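Long-range contacts in flagellar brake protein YcgR (Escherichia coli, PDB 5Y6F), which binds cyclic di-GMP and acts as a flagellar brake, slowing the motor and reducing swimming and swarming as the messenger rises: residues G18-L23 and S41-I46; D49-D54 and F100-P105; D185-S190 and R212-S217. All coordinates share one frame; numbering follows the deposited sequence.

Interaction 1 (G18-L23 and S41-I46); sequences GVLRDL and SKLLAI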
loop_
_atom_site.group_PDB
_atom_site.type_symbol
_atom_site.label_atom_id
_atom_site.label_comp_id
_atom_site.label_asym_id
_atom_site.label_seq_id
_atom_site.Cartn_x
_atom_site.Cartn_y
_atom_site.Cartn_z
ATOM N N GLY A 18 18.873 -9.441 -2.646
ATOM C CA GLY A 18 18.917 -8.027 -2.290
ATOM C C GLY A 18 17.581 -7.518 -1.768
ATOM O O GLY A 18 17.510 -6.917 -0.692
ATOM N N VAL A 19 16.495 -7.753 -2.514
ATOM C CA VAL A 19 15.181 -7.250 -2.081
ATOM C C VAL A 19 14.816 -7.823 -0.717
ATOM O O VAL A 19 14.311 -7.107 0.168
ATOM C CB VAL A 19 14.091 -7.567 -3.130
ATOM C CG1 VAL A 19 12.685 -7.228 -2.574
ATOM C CG2 VAL A 19 14.339 -6.746 -4.425
ATOM N N LEU A 20 15.078 -9.113 -0.525
ATOM C CA LEU A 20 14.737 -9.775 0.729
ATOM C C LEU A 20 15.574 -9.237 1.876
ATOM O O LEU A 20 15.037 -8.896 2.939
ATOM C CB LEU A 20 14.905 -11.287 0.600
ATOM C CG LEU A 20 13.871 -11.937 -0.329
ATOM C CD1 LEU A 20 14.065 -13.451 -0.438
ATOM C CD2 LEU A 20 12.458 -11.604 0.088
ATOM N N ARG A 21 16.889 -9.124 1.677
ATOM C CA ARG A 21 17.728 -8.559 2.736
ATOM C C ARG A 21 17.266 -7.162 3.142
ATOM O O ARG A 21 17.322 -6.816 4.323
ATOM C CB ARG A 21 19.192 -8.538 2.301
ATOM C CG ARG A 21 19.779 -9.941 2.042
ATOM C CD ARG A 21 21.251 -9.898 1.604
ATOM N NE ARG A 21 21.758 -11.230 1.272
ATOM C CZ ARG A 21 23.000 -11.498 0.869
ATOM N NH1 ARG A 21 23.899 -10.527 0.742
ATOM N NH2 ARG A 21 23.352 -12.751 0.594
ATOM N N ASP A 22 16.764 -6.370 2.193
ATOM C CA ASP A 22 16.245 -5.031 2.488
ATOM C C ASP A 22 14.960 -5.095 3.310
ATOM O O ASP A 22 14.792 -4.300 4.233
ATOM C CB ASP A 22 16.000 -4.243 1.177
ATOM C CG ASP A 22 17.308 -3.788 0.489
ATOM O OD1 ASP A 22 18.413 -4.069 1.034
ATOM O OD2 ASP A 22 17.232 -3.163 -0.605
ATOM N N LEU A 23 14.032 -6.019 2.989
ATOM C CA LEU A 23 12.841 -6.215 3.836
ATOM C C LEU A 23 13.238 -6.537 5.273
ATOM O O LEU A 23 12.676 -6.003 6.236
ATOM C CB LEU A 23 11.955 -7.344 3.273
ATOM C CG LEU A 23 11.290 -7.064 1.926
ATOM C CD1 LEU A 23 10.429 -8.244 1.480
ATOM C CD2 LEU A 23 10.469 -5.727 1.906
ATOM N N SER A 41 3.509 -11.298 9.446
ATOM C CA SER A 41 4.755 -11.913 9.900
ATOM C C SER A 41 5.889 -10.933 9.611
ATOM O O SER A 41 5.684 -9.754 9.304
ATOM C CB SER A 41 4.957 -13.276 9.207
ATOM O OG SER A 41 6.190 -13.850 9.585
ATOM N N LYS A 42 7.113 -11.424 9.662
ATOM C CA LYS A 42 8.270 -10.558 9.550
ATOM C C LYS A 42 9.435 -11.423 9.091
ATOM O O LYS A 42 9.520 -12.606 9.440
ATOM C CB LYS A 42 8.563 -9.893 10.895
ATOM C CG LYS A 42 9.688 -8.881 10.849
ATOM C CD LYS A 42 9.726 -8.020 12.129
ATOM C CE LYS A 42 8.398 -7.267 12.377
ATOM N NZ LYS A 42 8.017 -6.256 11.333
ATOM N N LEU A 43 10.333 -10.830 8.317
ATOM C CA LEU A 43 11.541 -11.527 7.892
ATOM C C LEU A 43 12.549 -11.468 9.043
ATOM O O LEU A 43 13.047 -10.390 9.399
ATOM C CB LEU A 43 12.091 -10.894 6.617
ATOM C CG LEU A 43 13.049 -11.783 5.820
ATOM C CD1 LEU A 43 12.474 -13.161 5.780
ATOM C CD2 LEU A 43 13.196 -11.258 4.404
ATOM N N LEU A 44 12.823 -12.626 9.644
ATOM C CA LEU A 44 13.660 -12.720 10.823
ATOM C C LEU A 44 15.118 -12.910 10.450
ATOM O O LEU A 44 16.022 -12.433 11.144
ATOM C CB LEU A 44 13.212 -13.894 11.691
ATOM C CG LEU A 44 11.895 -13.633 12.371
ATOM C CD1 LEU A 44 11.465 -14.860 13.154
ATOM C CD2 LEU A 44 12.062 -12.413 13.267
ATOM N N ALA A 45 15.360 -13.633 9.377
ATOM C CA ALA A 45 16.717 -13.862 8.922
ATOM C C ALA A 45 16.619 -14.466 7.534
ATOM O O ALA A 45 15.608 -15.094 7.181
ATOM C CB ALA A 45 17.468 -14.780 9.870
ATOM N N ILE A 46 17.664 -14.249 6.740
ATOM C CA ILE A 46 17.680 -14.744 5.370
ATOM C C ILE A 46 19.102 -15.119 5.003
ATOM O O ILE A 46 20.042 -14.369 5.278
ATOM C CB ILE A 46 17.099 -13.707 4.386
ATOM C CG1 ILE A 46 17.471 -14.095 2.960
ATOM C CG2 ILE A 46 17.579 -12.295 4.734
ATOM C CD1 ILE A 46 16.435 -13.709 1.952
HETATM O O HOH W 1 10.506 -8.396 7.303
#

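Interaction 2 (D49-D54 and F100-P105); sequences DKLVLD and FITVPP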
loop_
_atom_site.group_PDB
_atom_site.type_symbol
_atom_site.label_atom_id
_atom_site.label_comp_id
_atom_site.label_asym_id
_atom_site.label_seq_id
_atom_site.Cartn_x
_atom_site.Cartn_y
_atom_site.Cartn_z
ATOM N N ASP A 49 20.006 -20.010 1.277
ATOM C CA ASP A 49 19.310 -21.287 1.401
ATOM C C ASP A 49 18.089 -21.263 2.324
ATOM O O ASP A 49 17.317 -22.227 2.307
ATOM C CB ASP A 49 20.283 -22.371 1.909
ATOM C CG ASP A 49 21.396 -22.688 0.909
ATOM O OD1 ASP A 49 21.582 -21.916 -0.066
ATOM O OD2 ASP A 49 22.082 -23.719 1.092
ATOM N N LYS A 50 17.900 -20.220 3.141
ATOM C CA LYS A 50 16.871 -20.211 4.184
ATOM C C LYS A 50 16.131 -18.884 4.170
ATOM O O LYS A 50 16.768 -17.824 4.139
ATOM C CB LYS A 50 17.461 -20.385 5.591
ATOM C CG LYS A 50 17.757 -21.797 6.099
ATOM C CD LYS A 50 17.919 -21.777 7.646
ATOM C CE LYS A 50 18.189 -23.165 8.267
ATOM N NZ LYS A 50 17.946 -23.186 9.749
ATOM N N LEU A 51 14.797 -18.941 4.234
ATOM C CA LEU A 51 13.961 -17.824 4.676
ATOM C C LEU A 51 13.370 -18.195 6.014
ATOM O O LEU A 51 12.779 -19.274 6.144
ATOM C CB LEU A 51 12.806 -17.538 3.717
ATOM C CG LEU A 51 12.798 -16.207 3.018
ATOM C CD1 LEU A 51 14.148 -16.070 2.330
ATOM C CD2 LEU A 51 11.627 -16.152 2.017
ATOM N N VAL A 52 13.533 -17.315 6.998
ATOM C CA VAL A 52 12.986 -17.522 8.328
ATOM C C VAL A 52 11.998 -16.402 8.595
ATOM O O VAL A 52 12.343 -15.214 8.484
ATOM C CB VAL A 52 14.066 -17.580 9.413
ATOM C CG1 VAL A 52 13.390 -17.723 10.769
ATOM C CG2 VAL A 52 14.931 -18.785 9.180
ATOM N N LEU A 53 10.773 -16.785 8.932
ATOM C CA LEU A 53 9.679 -15.856 9.130
ATOM C C LEU A 53 9.158 -16.025 10.537
ATOM O O LEU A 53 9.161 -17.138 11.091
ATOM C CB LEU A 53 8.547 -16.114 8.144
ATOM C CG LEU A 53 8.570 -15.558 6.710
ATOM C CD1 LEU A 53 9.942 -15.443 6.120
ATOM C CD2 LEU A 53 7.737 -16.474 5.871
ATOM N N ASP A 54 8.713 -14.921 11.116
ATOM C CA ASP A 54 8.153 -15.028 12.441
ATOM C C ASP A 54 6.857 -15.822 12.394
ATOM O O ASP A 54 6.127 -15.796 11.404
ATOM C CB ASP A 54 7.901 -13.655 13.043
ATOM C CG ASP A 54 7.641 -13.740 14.525
ATOM O OD1 ASP A 54 7.976 -14.799 15.104
ATOM O OD2 ASP A 54 7.114 -12.776 15.114
ATOM N N PHE A 100 8.761 -19.913 11.024
ATOM C CA PHE A 100 8.591 -20.676 9.786
ATOM C C PHE A 100 9.873 -20.583 8.973
ATOM O O PHE A 100 10.518 -19.529 8.923
ATOM C CB PHE A 100 7.454 -20.156 8.887
ATOM C CG PHE A 100 6.120 -20.017 9.562
ATOM C CD1 PHE A 100 5.420 -21.120 9.990
ATOM C CD2 PHE A 100 5.545 -18.771 9.719
ATOM C CE1 PHE A 100 4.184 -20.970 10.591
ATOM C CE2 PHE A 100 4.308 -18.626 10.314
ATOM C CZ PHE A 100 3.635 -19.713 10.752
ATOM N N ILE A 101 10.216 -21.675 8.310
ATOM C CA ILE A 101 11.364 -21.703 7.421
ATOM C C ILE A 101 10.916 -22.117 6.014
ATOM O O ILE A 101 9.934 -22.850 5.836
ATOM C CB ILE A 101 12.459 -22.620 8.019
ATOM C CG1 ILE A 101 13.823 -22.307 7.396
ATOM C CG2 ILE A 101 12.069 -24.151 7.999
ATOM C CD1 ILE A 101 14.983 -22.944 8.193
ATOM N N THR A 102 11.595 -21.577 5.001
ATOM C CA THR A 102 11.345 -22.026 3.639
ATOM C C THR A 102 12.552 -21.708 2.766
ATOM O O THR A 102 13.374 -20.848 3.096
ATOM C CB THR A 102 10.071 -21.392 3.053
ATOM O OG1 THR A 102 9.740 -22.030 1.815
ATOM C CG2 THR A 102 10.261 -19.909 2.798
ATOM N N VAL A 103 12.654 -22.441 1.658
ATOM C CA VAL A 103 13.552 -22.056 0.567
ATOM C C VAL A 103 13.121 -20.691 0.039
ATOM O O VAL A 103 11.906 -20.409 -0.028
ATOM C CB VAL A 103 13.512 -23.118 -0.552
ATOM C CG1 VAL A 103 14.302 -22.667 -1.768
ATOM C CG2 VAL A 103 14.050 -24.427 -0.047
ATOM N N PRO A 104 14.033 -19.798 -0.322
ATOM C CA PRO A 104 13.613 -18.523 -0.912
ATOM C C PRO A 104 12.948 -18.763 -2.255
ATOM O O PRO A 104 13.144 -19.823 -2.877
ATOM C CB PRO A 104 14.928 -17.748 -1.075
ATOM C CG PRO A 104 15.886 -18.412 -0.124
ATOM C CD PRO A 104 15.490 -19.864 -0.117
ATOM N N PRO A 105 12.131 -17.821 -2.714
ATOM C CA PRO A 105 11.547 -17.938 -4.047
ATOM C C PRO A 105 12.622 -17.767 -5.099
ATOM O O PRO A 105 13.533 -16.941 -4.943
ATOM C CB PRO A 105 10.541 -16.770 -4.092
ATOM C CG PRO A 105 11.206 -15.719 -3.223
ATOM C CD PRO A 105 11.836 -16.505 -2.091
#

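Interaction 3 (D185-S190 and R212-S217); sequences DAQLIS and RFLNVS. With C2E (9,9'-[(2R,3R,3aS,5S,7aR,9R,10R,10aS,12S,14aR)-3,5,10,12-tetrahydroxy-5,12-dioxidooctahydro-2H,7H-difuro[3,2-d:3',2'-j][1,3,7,9,2,8]tetraoxadiphosphacyclododecine-2,9-diyl]bis(2-amino-1,9-dihydro-6H-purin-6-one)), chain C.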
loop_
_atom_site.group_PDB
_atom_site.type_symbol
_atom_site.label_atom_id
_atom_site.label_comp_id
_atom_site.label_asym_id
_atom_site.label_seq_id
_atom_site.Cartn_x
_atom_site.Cartn_y
_atom_site.Cartn_z
ATOM N N ASP A 185 -13.285 15.985 -11.645
ATOM C CA ASP A 185 -13.936 14.808 -12.236
ATOM C C ASP A 185 -13.094 13.582 -11.869
ATOM O O ASP A 185 -12.035 13.354 -12.457
ATOM C CB ASP A 185 -14.031 14.946 -13.757
ATOM C CG ASP A 185 -15.313 15.632 -14.241
ATOM O OD1 ASP A 185 -16.243 15.911 -13.441
ATOM O OD2 ASP A 185 -15.380 15.895 -15.465
ATOM N N ALA A 186 -13.549 12.778 -10.907
ATOM C CA ALA A 186 -12.781 11.633 -10.437
ATOM C C ALA A 186 -13.563 10.329 -10.618
ATOM O O ALA A 186 -14.803 10.321 -10.599
ATOM C CB ALA A 186 -12.394 11.827 -8.971
ATOM N N GLN A 187 -12.835 9.216 -10.788
ATOM C CA GLN A 187 -13.443 7.885 -10.881
ATOM C C GLN A 187 -13.025 7.001 -9.708
ATOM O O GLN A 187 -11.827 6.841 -9.431
ATOM C CB GLN A 187 -13.086 7.188 -12.199
ATOM C CG GLN A 187 -13.817 5.849 -12.369
ATOM C CD GLN A 187 -13.448 5.121 -13.649
ATOM O OE1 GLN A 187 -12.471 5.465 -14.321
ATOM N NE2 GLN A 187 -14.228 4.099 -13.990
ATOM N N LEU A 188 -14.007 6.427 -9.023
ATOM C CA LEU A 188 -13.749 5.531 -7.900
ATOM C C LEU A 188 -13.099 4.278 -8.459
ATOM O O LEU A 188 -13.755 3.460 -9.102
ATOM C CB LEU A 188 -15.048 5.205 -7.171
ATOM C CG LEU A 188 -14.903 4.084 -6.138
ATOM C CD1 LEU A 188 -13.816 4.484 -5.141
ATOM C CD2 LEU A 188 -16.218 3.742 -5.420
ATOM N N ILE A 189 -11.794 4.132 -8.284
ATOM C CA ILE A 189 -11.117 3.023 -8.940
ATOM C C ILE A 189 -10.845 1.864 -7.996
ATOM O O ILE A 189 -10.634 0.739 -8.469
ATOM C CB ILE A 189 -9.801 3.458 -9.608
ATOM C CG1 ILE A 189 -8.833 3.989 -8.551
ATOM C CG2 ILE A 189 -10.074 4.473 -10.713
ATOM C CD1 ILE A 189 -7.596 4.592 -9.130
ATOM N N SER A 190 -10.839 2.091 -6.687
ATOM C CA SER A 190 -10.580 0.975 -5.788
ATOM C C SER A 190 -11.248 1.247 -4.459
ATOM O O SER A 190 -11.226 2.380 -3.961
ATOM C CB SER A 190 -9.077 0.722 -5.591
ATOM O OG SER A 190 -8.912 -0.535 -4.965
ATOM N N ARG A 212 -8.902 8.257 -9.271
ATOM C CA ARG A 212 -8.099 8.872 -10.311
ATOM C C ARG A 212 -8.883 10.045 -10.872
ATOM O O ARG A 212 -10.087 9.912 -11.129
ATOM C CB ARG A 212 -7.768 7.871 -11.415
ATOM C CG ARG A 212 -8.952 7.371 -12.256
ATOM C CD ARG A 212 -8.389 6.556 -13.440
ATOM N NE ARG A 212 -9.405 5.825 -14.160
ATOM C CZ ARG A 212 -9.341 4.524 -14.442
ATOM N NH1 ARG A 212 -8.282 3.795 -14.074
ATOM N NH2 ARG A 212 -10.342 3.949 -15.112
ATOM N N PHE A 213 -8.212 11.193 -11.049
ATOM C CA PHE A 213 -8.888 12.375 -11.604
ATOM C C PHE A 213 -9.117 12.229 -13.102
ATOM O O PHE A 213 -8.247 11.764 -13.837
ATOM C CB PHE A 213 -8.083 13.658 -11.395
ATOM C CG PHE A 213 -7.834 14.014 -9.968
ATOM C CD1 PHE A 213 -8.799 13.831 -9.006
ATOM C CD2 PHE A 213 -6.623 14.568 -9.594
ATOM C CE1 PHE A 213 -8.544 14.191 -7.685
ATOM C CE2 PHE A 213 -6.375 14.929 -8.283
ATOM C CZ PHE A 213 -7.334 14.736 -7.331
ATOM N N LEU A 214 -10.289 12.651 -13.553
ATOM C CA LEU A 214 -10.614 12.765 -14.963
ATOM C C LEU A 214 -10.710 14.241 -15.344
ATOM O O LEU A 214 -10.979 15.098 -14.496
ATOM C CB LEU A 214 -11.934 12.049 -15.280
ATOM C CG LEU A 214 -11.913 10.717 -16.050
ATOM C CD1 LEU A 214 -10.924 10.762 -17.236
ATOM C CD2 LEU A 214 -11.658 9.514 -15.139
ATOM N N ASN A 215 -10.449 14.531 -16.622
ATOM C CA ASN A 215 -10.597 15.873 -17.204
ATOM C C ASN A 215 -9.926 16.959 -16.349
ATOM O O ASN A 215 -10.548 17.938 -15.931
ATOM C CB ASN A 215 -12.078 16.197 -17.431
ATOM C CG ASN A 215 -12.807 15.116 -18.235
ATOM O OD1 ASN A 215 -12.296 14.613 -19.246
ATOM N ND2 ASN A 215 -14.005 14.757 -17.783
ATOM N N VAL A 216 -8.629 16.781 -16.118
ATOM C CA VAL A 216 -7.808 17.717 -15.355
ATOM C C VAL A 216 -7.122 18.643 -16.354
ATOM O O VAL A 216 -6.187 18.227 -17.046
ATOM C CB VAL A 216 -6.781 16.970 -14.486
ATOM C CG1 VAL A 216 -5.716 17.911 -13.924
ATOM C CG2 VAL A 216 -7.465 16.193 -13.362
ATOM N N SER A 217 -7.558 19.903 -16.440
ATOM C CA SER A 217 -6.947 20.834 -17.394
ATOM C C SER A 217 -5.510 21.162 -16.988
ATOM O O SER A 217 -5.111 20.917 -15.844
ATOM C CB SER A 217 -7.745 22.130 -17.484
ATOM O OG SER A 217 -7.488 22.945 -16.356
HETATM P P1 C2E C . -0.022 6.311 -10.742
HETATM O O2P C2E C . 0.354 6.682 -9.228
HETATM O O1P C2E C . 1.045 6.757 -11.654
HETATM O "O5'" C2E C . -0.313 4.751 -10.818
HETATM C "C5'" C2E C . -0.329 4.226 -12.138
HETATM C "C4'" C2E C . -1.115 2.923 -12.244
HETATM O "O4'" C2E C . -0.487 1.899 -11.484
HETATM C "C3'" C2E C . -2.530 3.049 -11.655
HETATM O "O3'" C2E C . -3.479 3.429 -12.640
HETATM C "C2'" C2E C . -2.830 1.626 -11.196
HETATM O "O2'" C2E C . -3.117 0.842 -12.336
HETATM C "C1'" C2E C . -1.444 1.158 -10.710
HETATM N N9 C2E C . -1.214 1.357 -9.282
HETATM C C8 C2E C . -0.445 2.333 -8.718
HETATM N N7 C2E C . -0.450 2.196 -7.421
HETATM C C5 C2E C . -1.237 1.117 -7.090
HETATM C C6 C2E C . -1.625 0.486 -5.886
HETATM O O6 C2E C . -1.267 0.827 -4.765
HETATM N N1 C2E C . -2.421 -0.575 -5.981
HETATM C C2 C2E C . -2.872 -1.012 -7.167
HETATM N N2 C2E C . -3.705 -2.074 -7.144
HETATM N N3 C2E C . -2.545 -0.450 -8.285
HETATM C C4 C2E C . -1.722 0.589 -8.283
HETATM P P11 C2E C . -4.939 4.019 -12.189
HETATM O O21 C2E C . -5.490 3.008 -11.097
HETATM O O11 C2E C . -5.741 4.193 -13.419
HETATM O O5A C2E C . -4.707 5.416 -11.413
HETATM C C5A C2E C . -4.206 6.524 -12.163
HETATM C C4A C2E C . -3.732 7.583 -11.170
HETATM O O4A C2E C . -4.711 7.781 -10.160
HETATM C C3A C2E C . -2.512 7.097 -10.360
HETATM O O3A C2E C . -1.350 7.120 -11.174
HETATM C C2A C2E C . -2.463 8.142 -9.254
HETATM O O2A C2E C . -1.826 9.288 -9.763
HETATM C C1A C2E C . -3.995 8.393 -9.070
HETATM N N91 C2E C . -4.458 7.666 -7.931
HETATM C C81 C2E C . -5.192 6.511 -7.967
HETATM N N71 C2E C . -5.434 6.100 -6.741
HETATM C C51 C2E C . -4.874 7.022 -5.892
HETATM C C61 C2E C . -4.793 7.088 -4.537
HETATM O O61 C2E C . -5.308 6.229 -3.827
HETATM N N11 C2E C . -4.105 8.099 -4.036
HETATM C C21 C2E C . -3.536 9.031 -4.814
HETATM N N21 C2E C . -2.865 10.064 -4.213
HETATM N N31 C2E C . -3.594 8.976 -6.093
HETATM C C41 C2E C . -4.235 7.990 -6.635
#

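Interaction 1 (G18-L23 and S41-I46)
The peptide carbonyl of Leu20 is the flat group that matters here, its oxygen facing a methyl carbon, with Leu20 O and Leu43 CD2 3.3 Å apart. A second flat group is the peptide unit of Leu43, whose N-H donates a hydrogen bond to a water 2.6 Å from Leu43 N; that water makes a weak second bond to Leu23 O and so spans helix and strand. The motif is a helix laid over an antiparallel sheet of the PilZN domain: the two axes approach to 8.6 Å, with their directions 136° apart. A classic beta bulge, in which Leu44 and Ala45 both face Val52, lets Leu43 and Ile46, three positions apart, both point at the helix. Leucines and an isoleucine suit such an interface, since branched aliphatic chains fill the space between helix and sheet without needing polar partners. Leu20 lies between them, its CB against Leu43 and its branch toward Ile46. Ile46 crosses it at about a right angle; its CG1 lies anti to the backbone N (chi1 165°), which turns that branch toward Leu20, although the exact position of CD1 is doubtful. Leu51 of the adjoining strand packs against both residues. Farther along the helix Leu23 leans on the same Leu43 methyl and also touches Leu30, Ala75 and Thr77, carrying the apolar packing across more of the sheet. At the exposed margin, an arginine serves through its hydrocarbon stem while its charged end extends beyond the contact: Arg21 CG lies 4.2 Å from Ile46 CG2.

Interaction 2 (D49-D54 and F100-P105)
Leu51 and Thr102 form a hydrogen-bonded pair of the antiparallel sheet of the PilZN domain, Val52 and Ile101 the non-hydrogen-bonded pair beside it, and Leu53 and Phe100 the next hydrogen-bonded one. Backbone bonds close both outer pairs; the shortest runs from Leu51 N to Thr102 O (2.6 Å). The tight part is the face carrying Leu51, Leu53, Phe100 and Thr102. Leu51 and Thr102 lie side by side there, Leu51 CB 3.6 Å from Thr102 CG2. The threonine suits its place doubly, since its methyl packs inward while OG1, anti to the backbone N (chi1 -170°), bonds to Gln88 O. Leu51 then spreads its branches over two prolines, CD1 to Pro104 CG at 3.8 Å and CD2 to Pro105 CD at 4.1 Å. With an alanine here, both proline rings would probably lose the methyls they rest on, and a gap is likely to open beside Ile46 and Phe84. The opposite face is less closely filled toward Lys50 and Ile101, though Val52 is buried, its CG2 4.1 Å from Ile101 CG1. Lys50 is exposed and Ile101 partly so; the lysine chain passes the end of the isoleucine in an approach too close to be trusted in detail. At the far end of the pairing the buried Phe100 ring meets Phe55, and Phe100 CD2 lies 3.5 Å from Asp54 O.

Interaction 3 (D185-S190 and R212-S217)
Arg212 reaches from its strand past Ile189 and Gln187 to the phosphate of a bound c-di-GMP. Its CB lies 3.3 Å from O4A, a ribose oxygen of the ligand C2E. CG sits between the backbone N and carbonyl carbon (chi1 67°), where it rests on a methyl, with Arg212 CG and Ile189 CG2 3.5 Å apart. From CG to NE the chain is extended, CD passing close to a phosphate oxygen. The guanidinium then divides its donors. NH1 gives a hydrogen bond to the phosphate, Arg212 NH1 to C2E O11 at 2.7 Å, with the phosphorus in the guanidinium plane at its edge. NH2 bonds to the amide oxygen, Arg212 NH2 to Gln187 OE1 at 2.7 Å, and NE adds a weak bond to the same atom. The two residues face each other on antiparallel strands of the PilZ domain, with Gln187 N bonded to Arg212 O at 2.9 Å. Their side chains run side by side with their flat ends turned 71° apart, and NH2 approaches from above the amide plane. Ile189 CG2 lies over one guanidinium face. Arginine suits this place because its several N-H groups can grip phosphate and amide together; glutamine suits its own because NE2 bonds to Gly166 O, which probably helps hold OE1 toward the arginine. Two residues beyond Gln187 comes a classic beta bulge, Ile189 and Ser190 both facing Ser210, and here the strand meets the ligands: Ile189 CD1 touches the guanine, and Ser190 OG bonds to a c-di-GMP ribose. Away from the pocket Ala186 CB lies at the edge of the Phe213 ring, itself stacked on Phe184. Farther along the chain, Asn215 ND2 bonds almost straight (171°) to Asp185 OD2 at 2.9 Å, on the anti side of the carboxylate.

How the interactions relate
The three contacts follow one another along the chain, each closing before the next opens. Interactions 1 and 2 are neighbours in the PilZN domain, their centres about 9 Å apart: strands 37-47 and 50-54, through which they meet, adjoin in one antiparallel sheet, which helix 13-25 packs against and strand 97-102 extends. Interaction 3 belongs to the PilZ domain, on the opposite side of the chain's centre, with its centre about 37 Å from that of interaction 1 and about 42 Å from that of interaction 2. Two c-di-GMP molecules lie between the domains, and only interaction 3 touches them directly, consistent with ligand binding bearing on how the two domains are held.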